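Local coordinates for Alpha/beta hydrolase fold-3 domain protein (Sulfolobus islandicus, PDB 5LK6) that probably hydrolyses carboxylic ester bonds, as a thermostable lipase/carboxylesterase of the alpha/beta hydrolase fold, at residues Val62-Tyr76 against Cys94-Val108. Numbering follows the deposited sequence.
Sequences VYLPKANGPYGVLIY and CRAITNACNCVVVSV
Strand 104-108 lies between both ends of segment 62-76, pairing parallel with 72-76, their axes 20° apart, and antiparallel with Val-62 and Tyr-63, where Tyr-63 N donates to Val-105 O (2.8 Å). On the sheet face turned to helix 94-101, the Tyr-63 ring crosses Arg-95 at about a right angle, CE2 meeting the arginine CG at 3.7 Å, while CE1 touches Cys-94 CB. With CG anti to the carbonyl carbon (chi1 -54°), the ring lies against the helix. A water donates to both Tyr-63 OH and Ser-107 OG, and Asp-91 hydrogen-bonds this tyrosine hydroxyl and forms a salt bridge with Arg-95. Replacing Tyr-63 by an alanine would probably open a gap beside Cys-94 and Arg-95 and cost Asp-91 and the water one hydroxyl partner each. Cys-94 SG approaches the Tyr-76 ring obliquely, 3.7 Å from CD2, and Ile-97 CD1 meets CE1 of that ring at 3.8 Å. On the other face, Val-104 CG2 touches both Leu-64 CD2 (3.6 Å) and Tyr-71 CD2. The disulfide Cys-101–Cys-103 spans the turn at Asn-102, just before strand 104-108. Together 72-77, 91-101 and 104-108 form a beta-alpha-beta crossover, flanked by strand 144-150 beside 72-77, helix 285-302 near Leu-74 and helix 120-133 against Val-73 and Ile-75.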
ATOM      1  N   VAL A  62      20.373   5.811  16.429  1.00 32.12           N
ATOM      2  CA  VAL A  62      20.527   6.341  15.074  1.00 31.14           C
ATOM      3  C   VAL A  62      20.998   5.244  14.134  1.00 29.14           C
ATOM      4  O   VAL A  62      21.999   4.585  14.373  1.00 30.55           O
ATOM      5  CB  VAL A  62      21.499   7.498  15.045  1.00 30.66           C
ATOM      6  CG1 VAL A  62      21.400   8.233  13.724  1.00 30.87           C
ATOM      7  CG2 VAL A  62      21.213   8.446  16.215  1.00 31.81           C
ATOM      8  N   TYR A  63      20.210   5.010  13.100  1.00 30.86           N
ATOM      9  CA  TYR A  63      20.561   4.050  12.053  1.00 32.18           C
ATOM     10  C   TYR A  63      20.857   4.843  10.770  1.00 33.64           C
ATOM     11  O   TYR A  63      20.036   5.698  10.325  1.00 31.19           O
ATOM     12  CB  TYR A  63      19.395   3.108  11.791  1.00 29.91           C
ATOM     13  CG  TYR A  63      18.852   2.383  12.982  1.00 26.86           C
ATOM     14  CD1 TYR A  63      17.945   2.996  13.864  1.00 28.64           C
ATOM     15  CD2 TYR A  63      19.174   1.078  13.198  1.00 26.06           C
ATOM     16  CE1 TYR A  63      17.395   2.294  14.943  1.00 27.69           C
ATOM     17  CE2 TYR A  63      18.670   0.380  14.277  1.00 29.24           C
ATOM     18  CZ  TYR A  63      17.772   0.979  15.147  1.00 28.75           C
ATOM     19  OH  TYR A  63      17.279   0.219  16.196  1.00 31.19           O
ATOM     20  N   LEU A  64      22.033   4.595  10.195  1.00 36.29           N
ATOM     21  CA  LEU A  64      22.337   5.150   8.860  1.00 36.56           C
ATOM     22  C   LEU A  64      22.188   4.023   7.876  1.00 33.18           C
ATOM     23  O   LEU A  64      22.382   2.859   8.227  1.00 33.42           O
ATOM     24  CB  LEU A  64      23.737   5.720   8.763  1.00 37.41           C
ATOM     25  CG  LEU A  64      24.256   6.779   9.744  1.00 41.62           C
ATOM     26  CD1 LEU A  64      25.730   6.964   9.402  1.00 41.70           C
ATOM     27  CD2 LEU A  64      23.536   8.136   9.728  1.00 42.01           C
ATOM     28  N   PRO A  65      21.814   4.347   6.647  1.00 32.11           N
ATOM     29  CA  PRO A  65      21.827   3.329   5.604  1.00 36.00           C
ATOM     30  C   PRO A  65      23.230   3.151   4.994  1.00 39.94           C
ATOM     31  O   PRO A  65      24.183   3.907   5.308  1.00 37.27           O
ATOM     32  CB  PRO A  65      20.867   3.884   4.579  1.00 36.13           C
ATOM     33  CG  PRO A  65      21.003   5.378   4.733  1.00 35.35           C
ATOM     34  CD  PRO A  65      21.408   5.663   6.144  1.00 32.79           C
ATOM     35  N   LYS A  66      23.338   2.124   4.149  1.00 41.79           N
ATOM     36  CA  LYS A  66      24.565   1.816   3.408  1.00 39.26           C
ATOM     37  C   LYS A  66      24.832   2.871   2.368  1.00 37.85           C
ATOM     38  O   LYS A  66      25.931   3.363   2.290  1.00 34.92           O
ATOM     39  CB  LYS A  66      24.501   0.417   2.808  1.00 40.58           C
ATOM     40  CG  LYS A  66      24.834  -0.590   3.883  1.00 42.38           C
ATOM     41  CD  LYS A  66      24.875  -2.021   3.423  1.00 44.47           C
ATOM     42  CE  LYS A  66      25.829  -2.791   4.336  1.00 51.21           C
ATOM     43  NZ  LYS A  66      25.485  -4.234   4.462  1.00 53.15           N
ATOM     44  N   ALA A  67      23.799   3.251   1.634  1.00 41.48           N
ATOM     45  CA  ALA A  67      23.795   4.461   0.799  1.00 46.02           C
ATOM     46  C   ALA A  67      24.554   5.670   1.401  1.00 47.46           C
ATOM     47  O   ALA A  67      24.597   5.866   2.622  1.00 48.58           O
ATOM     48  CB  ALA A  67      22.345   4.862   0.454  1.00 48.92           C
ATOM     49  N   ASN A  68      25.147   6.460   0.505  1.00 49.65           N
ATOM     50  CA  ASN A  68      25.899   7.655   0.858  1.00 50.81           C
ATOM     51  C   ASN A  68      24.883   8.713   1.083  1.00 46.91           C
ATOM     52  O   ASN A  68      23.803   8.672   0.486  1.00 45.84           O
ATOM     53  CB  ASN A  68      26.793   8.164  -0.305  1.00 56.91           C
ATOM     54  CG  ASN A  68      27.840   7.150  -0.759  1.00 59.19           C
ATOM     55  OD1 ASN A  68      28.798   6.839  -0.026  1.00 56.25           O
ATOM     56  ND2 ASN A  68      27.662   6.632  -1.981  1.00 52.78           N
ATOM     57  N   GLY A  69      25.260   9.702   1.880  1.00 44.07           N
ATOM     58  CA  GLY A  69      24.444  10.888   2.073  1.00 43.81           C
ATOM     59  C   GLY A  69      24.560  11.790   0.864  1.00 41.39           C
ATOM     60  O   GLY A  69      25.107  11.361  -0.131  1.00 42.30           O
ATOM     61  N   PRO A  70      24.037  13.014   0.919  1.00 36.22           N
ATOM     62  CA  PRO A  70      23.192  13.490   2.013  1.00 38.15           C
ATOM     63  C   PRO A  70      21.791  12.761   2.158  1.00 39.20           C
ATOM     64  O   PRO A  70      21.231  12.265   1.193  1.00 42.81           O
ATOM     65  CB  PRO A  70      23.018  14.992   1.682  1.00 35.96           C
ATOM     66  CG  PRO A  70      23.268  15.114   0.219  1.00 35.78           C
ATOM     67  CD  PRO A  70      23.839  13.807  -0.295  1.00 34.29           C
ATOM     68  N   TYR A  71      21.244  12.779   3.374  1.00 37.92           N
ATOM     69  CA  TYR A  71      20.094  11.983   3.776  1.00 32.97           C
ATOM     70  C   TYR A  71      18.872  12.823   4.184  1.00 33.74           C
ATOM     71  O   TYR A  71      18.957  14.042   4.472  1.00 35.47           O
ATOM     72  CB  TYR A  71      20.490  11.168   4.958  1.00 29.88           C
ATOM     73  CG  TYR A  71      21.694  10.280   4.786  1.00 29.81           C
ATOM     74  CD1 TYR A  71      21.688   9.205   3.882  1.00 30.69           C
ATOM     75  CD2 TYR A  71      22.828  10.461   5.590  1.00 31.45           C
ATOM     76  CE1 TYR A  71      22.778   8.324   3.779  1.00 30.43           C
ATOM     77  CE2 TYR A  71      23.936   9.592   5.529  1.00 32.29           C
ATOM     78  CZ  TYR A  71      23.927   8.518   4.627  1.00 35.11           C
ATOM     79  OH  TYR A  71      25.059   7.672   4.596  1.00 34.52           O
ATOM     80  N   GLY A  72      17.705  12.179   4.135  1.00 33.82           N
ATOM     81  CA  GLY A  72      16.531  12.659   4.878  1.00 29.45           C
ATOM     82  C   GLY A  72      16.603  11.923   6.200  1.00 26.93           C
ATOM     83  O   GLY A  72      17.248  10.843   6.307  1.00 25.92           O
ATOM     84  N   VAL A  73      15.969  12.507   7.216  1.00 27.38           N
ATOM     85  CA  VAL A  73      15.948  11.898   8.579  1.00 28.49           C
ATOM     86  C   VAL A  73      14.521  11.598   9.019  1.00 25.63           C
ATOM     87  O   VAL A  73      13.654  12.480   9.012  1.00 23.62           O
ATOM     88  CB  VAL A  73      16.607  12.786   9.648  1.00 29.57           C
ATOM     89  CG1 VAL A  73      16.666  12.052  10.990  1.00 32.51           C
ATOM     90  CG2 VAL A  73      17.992  13.176   9.219  1.00 29.85           C
ATOM     91  N   LEU A  74      14.287  10.348   9.404  1.00 26.14           N
ATOM     92  CA  LEU A  74      12.966   9.921   9.908  1.00 25.33           C
ATOM     93  C   LEU A  74      13.028   9.751  11.430  1.00 23.87           C
ATOM     94  O   LEU A  74      13.798   8.924  11.928  1.00 23.29           O
ATOM     95  CB  LEU A  74      12.559   8.606   9.260  1.00 24.36           C
ATOM     96  CG  LEU A  74      11.192   8.033   9.697  1.00 23.91           C
ATOM     97  CD1 LEU A  74      10.085   8.909   9.150  1.00 24.19           C
ATOM     98  CD2 LEU A  74      11.047   6.586   9.243  1.00 23.54           C
ATOM     99  N   ILE A  75      12.228  10.525  12.149  1.00 23.13           N
ATOM    100  CA  ILE A  75      12.026  10.267  13.569  1.00 25.70           C
ATOM    101  C   ILE A  75      11.025   9.105  13.690  1.00 26.03           C
ATOM    102  O   ILE A  75       9.909   9.173  13.142  1.00 23.13           O
ATOM    103  CB  ILE A  75      11.399  11.457  14.295  1.00 26.92           C
ATOM    104  CG1 ILE A  75      12.227  12.736  14.080  1.00 28.42           C
ATOM    105  CG2 ILE A  75      11.218  11.093  15.780  1.00 26.91           C
ATOM    106  CD1 ILE A  75      13.639  12.667  14.646  1.00 28.50           C
ATOM    107  N   TYR A  76      11.433   8.048  14.386  1.00 25.70           N
ATOM    108  CA  TYR A  76      10.579   6.891  14.561  1.00 24.81           C
ATOM    109  C   TYR A  76      10.230   6.747  16.029  1.00 23.63           C
ATOM    110  O   TYR A  76      11.128   6.584  16.824  1.00 23.59           O
ATOM    111  CB  TYR A  76      11.177   5.593  14.009  1.00 23.45           C
ATOM    112  CG  TYR A  76      10.083   4.551  13.884  1.00 25.16           C
ATOM    113  CD1 TYR A  76       9.250   4.517  12.779  1.00 24.51           C
ATOM    114  CD2 TYR A  76       9.787   3.700  14.945  1.00 27.24           C
ATOM    115  CE1 TYR A  76       8.219   3.601  12.691  1.00 26.76           C
ATOM    116  CE2 TYR A  76       8.744   2.793  14.862  1.00 27.89           C
ATOM    117  CZ  TYR A  76       7.960   2.741  13.739  1.00 27.67           C
ATOM    118  OH  TYR A  76       6.913   1.830  13.681  1.00 28.50           O
ATOM    119  N   CYS A  94      13.135  -1.049  12.744  1.00 24.27           N
ATOM    120  CA  CYS A  94      13.711   0.239  12.427  1.00 25.16           C
ATOM    121  C   CYS A  94      14.810   0.025  11.434  1.00 25.37           C
ATOM    122  O   CYS A  94      14.974   0.820  10.536  1.00 23.15           O
ATOM    123  CB  CYS A  94      14.258   0.947  13.647  1.00 26.32           C
ATOM    124  SG  CYS A  94      12.966   1.748  14.611  1.00 25.74           S
ATOM    125  N   ARG A  95      15.531  -1.078  11.590  1.00 25.62           N
ATOM    126  CA  ARG A  95      16.543  -1.476  10.600  1.00 27.38           C
ATOM    127  C   ARG A  95      15.939  -1.668   9.248  1.00 27.22           C
ATOM    128  O   ARG A  95      16.486  -1.200   8.288  1.00 28.07           O
ATOM    129  CB  ARG A  95      17.257  -2.774  11.002  1.00 28.09           C
ATOM    130  CG  ARG A  95      18.344  -2.572  12.049  1.00 29.38           C
ATOM    131  CD  ARG A  95      18.784  -3.924  12.598  1.00 31.11           C
ATOM    132  NE  ARG A  95      19.913  -3.718  13.504  1.00 32.53           N
ATOM    133  CZ  ARG A  95      21.178  -3.503  13.130  1.00 29.98           C
ATOM    134  NH1 ARG A  95      21.559  -3.507  11.856  1.00 27.59           N
ATOM    135  NH2 ARG A  95      22.071  -3.279  14.069  1.00 29.64           N
ATOM    136  N   ALA A  96      14.803  -2.366   9.197  1.00 28.53           N
ATOM    137  CA  ALA A  96      14.105  -2.671   7.956  1.00 26.92           C
ATOM    138  C   ALA A  96      13.555  -1.426   7.296  1.00 27.23           C
ATOM    139  O   ALA A  96      13.600  -1.302   6.079  1.00 24.45           O
ATOM    140  CB  ALA A  96      12.994  -3.674   8.191  1.00 27.49           C
ATOM    141  N   ILE A  97      13.044  -0.492   8.084  1.00 26.77           N
ATOM    142  CA  ILE A  97      12.649   0.792   7.496  1.00 27.16           C
ATOM    143  C   ILE A  97      13.860   1.531   6.904  1.00 27.94           C
ATOM    144  O   ILE A  97      13.793   2.050   5.792  1.00 26.11           O
ATOM    145  CB  ILE A  97      11.925   1.633   8.536  1.00 24.54           C
ATOM    146  CG1 ILE A  97      10.592   0.957   8.800  1.00 23.75           C
ATOM    147  CG2 ILE A  97      11.769   3.069   8.088  1.00 22.72           C
ATOM    148  CD1 ILE A  97       9.903   1.500  10.009  1.00 26.17           C
ATOM    149  N   THR A  98      14.965   1.525   7.655  1.00 31.03           N
ATOM    150  CA  THR A  98      16.201   2.197   7.275  1.00 32.82           C
ATOM    151  C   THR A  98      16.660   1.741   5.904  1.00 31.85           C
ATOM    152  O   THR A  98      16.827   2.550   5.007  1.00 32.39           O
ATOM    153  CB  THR A  98      17.319   1.992   8.325  1.00 35.25           C
ATOM    154  OG1 THR A  98      16.840   2.428   9.593  1.00 36.53           O
ATOM    155  CG2 THR A  98      18.565   2.858   8.008  1.00 38.40           C
ATOM    156  N   ASN A  99      16.834   0.442   5.763  1.00 31.11           N
ATOM    157  CA  ASN A  99      17.244  -0.159   4.513  1.00 32.01           C
ATOM    158  C   ASN A  99      16.201   0.046   3.388  1.00 29.18           C
ATOM    159  O   ASN A  99      16.595   0.226   2.263  1.00 33.84           O
ATOM    160  CB  ASN A  99      17.643  -1.622   4.756  1.00 36.48           C
ATOM    161  CG  ASN A  99      17.577  -2.453   3.512  1.00 43.76           C
ATOM    162  OD1 ASN A  99      16.505  -2.853   3.057  1.00 44.03           O
ATOM    163  ND2 ASN A  99      18.717  -2.719   2.949  1.00 48.12           N
ATOM    164  N   ALA A 100      14.910   0.114   3.695  1.00 26.22           N
ATOM    165  CA  ALA A 100      13.874   0.494   2.712  1.00 26.31           C
ATOM    166  C   ALA A 100      13.776   1.978   2.343  1.00 28.06           C
ATOM    167  O   ALA A 100      13.341   2.278   1.236  1.00 30.13           O
ATOM    168  CB  ALA A 100      12.486   0.009   3.143  1.00 24.49           C
ATOM    169  N   CYS A 101      14.111   2.898   3.246  1.00 28.10           N
ATOM    170  CA  CYS A 101      13.965   4.320   2.970  1.00 29.38           C
ATOM    171  C   CYS A 101      15.281   4.989   2.493  1.00 30.44           C
ATOM    172  O   CYS A 101      15.262   6.157   2.033  1.00 30.49           O
ATOM    173  CB  CYS A 101      13.408   5.068   4.214  1.00 30.51           C
ATOM    174  SG  CYS A 101      14.589   5.253   5.595  1.00 34.31           S
ATOM    175  N   ASN A 102      16.407   4.285   2.630  1.00 29.93           N
ATOM    176  CA  ASN A 102      17.753   4.864   2.411  1.00 32.66           C
ATOM    177  C   ASN A 102      17.875   6.247   3.114  1.00 32.02           C
ATOM    178  O   ASN A 102      18.363   7.250   2.571  1.00 30.65           O
ATOM    179  CB  ASN A 102      18.100   4.910   0.901  1.00 34.42           C
ATOM    180  CG  ASN A 102      18.454   3.524   0.312  1.00 38.51           C
ATOM    181  OD1 ASN A 102      18.951   2.583   0.978  1.00 41.55           O
ATOM    182  ND2 ASN A 102      18.182   3.399  -0.952  1.00 40.93           N
ATOM    183  N   CYS A 103      17.409   6.268   4.351  1.00 30.36           N
ATOM    184  CA  CYS A 103      17.360   7.478   5.123  1.00 31.70           C
ATOM    185  C   CYS A 103      17.858   7.188   6.537  1.00 29.53           C
ATOM    186  O   CYS A 103      18.062   6.016   6.928  1.00 25.89           O
ATOM    187  CB  CYS A 103      15.945   8.099   5.063  1.00 32.10           C
ATOM    188  SG  CYS A 103      14.711   7.307   6.108  1.00 35.92           S
ATOM    189  N   VAL A 104      18.098   8.264   7.284  1.00 28.68           N
ATOM    190  CA  VAL A 104      18.551   8.106   8.644  1.00 28.43           C
ATOM    191  C   VAL A 104      17.312   7.896   9.482  1.00 27.25           C
ATOM    192  O   VAL A 104      16.370   8.695   9.411  1.00 28.58           O
ATOM    193  CB  VAL A 104      19.282   9.351   9.153  1.00 27.86           C
ATOM    194  CG1 VAL A 104      19.624   9.201  10.653  1.00 27.46           C
ATOM    195  CG2 VAL A 104      20.518   9.588   8.334  1.00 25.77           C
ATOM    196  N   VAL A 105      17.304   6.825  10.258  1.00 26.98           N
ATOM    197  CA  VAL A 105      16.232   6.613  11.242  1.00 27.96           C
ATOM    198  C   VAL A 105      16.758   6.909  12.663  1.00 27.22           C
ATOM    199  O   VAL A 105      17.796   6.376  13.066  1.00 26.82           O
ATOM    200  CB  VAL A 105      15.638   5.187  11.146  1.00 27.88           C
ATOM    201  CG1 VAL A 105      14.585   4.967  12.235  1.00 27.14           C
ATOM    202  CG2 VAL A 105      14.997   4.999   9.764  1.00 29.51           C
ATOM    203  N   VAL A 106      16.036   7.764  13.381  1.00 25.27           N
ATOM    204  CA  VAL A 106      16.261   8.046  14.788  1.00 25.96           C
ATOM    205  C   VAL A 106      15.051   7.492  15.609  1.00 25.05           C
ATOM    206  O   VAL A 106      14.000   8.133  15.712  1.00 25.06           O
ATOM    207  CB  VAL A 106      16.405   9.569  14.975  1.00 26.05           C
ATOM    208  CG1 VAL A 106      16.721   9.956  16.423  1.00 26.55           C
ATOM    209  CG2 VAL A 106      17.482  10.078  14.083  1.00 27.23           C
ATOM    210  N   SER A 107      15.225   6.297  16.161  1.00 24.14           N
ATOM    211  CA  SER A 107      14.281   5.618  17.048  1.00 23.73           C
ATOM    212  C   SER A 107      14.378   6.216  18.475  1.00 23.77           C
ATOM    213  O   SER A 107      15.405   6.081  19.148  1.00 21.78           O
ATOM    214  CB  SER A 107      14.640   4.135  17.046  1.00 24.40           C
ATOM    215  OG  SER A 107      13.767   3.392  17.833  1.00 28.43           O
ATOM    216  N   VAL A 108      13.333   6.922  18.914  1.00 23.58           N
ATOM    217  CA  VAL A 108      13.333   7.628  20.208  1.00 22.85           C
ATOM    218  C   VAL A 108      12.831   6.723  21.361  1.00 25.11           C
ATOM    219  O   VAL A 108      11.753   6.183  21.240  1.00 27.39           O
ATOM    220  CB  VAL A 108      12.475   8.881  20.096  1.00 22.78           C
ATOM    221  CG1 VAL A 108      12.472   9.652  21.394  1.00 22.86           C
ATOM    222  CG2 VAL A 108      12.989   9.803  18.966  1.00 22.85           C
TER
HETATM  223  O   HOH W   1      14.556   0.879  17.620  1.00 22.39           O
HETATM  224  O   HOH W   2      11.110   4.414  19.162  1.00 23.08           O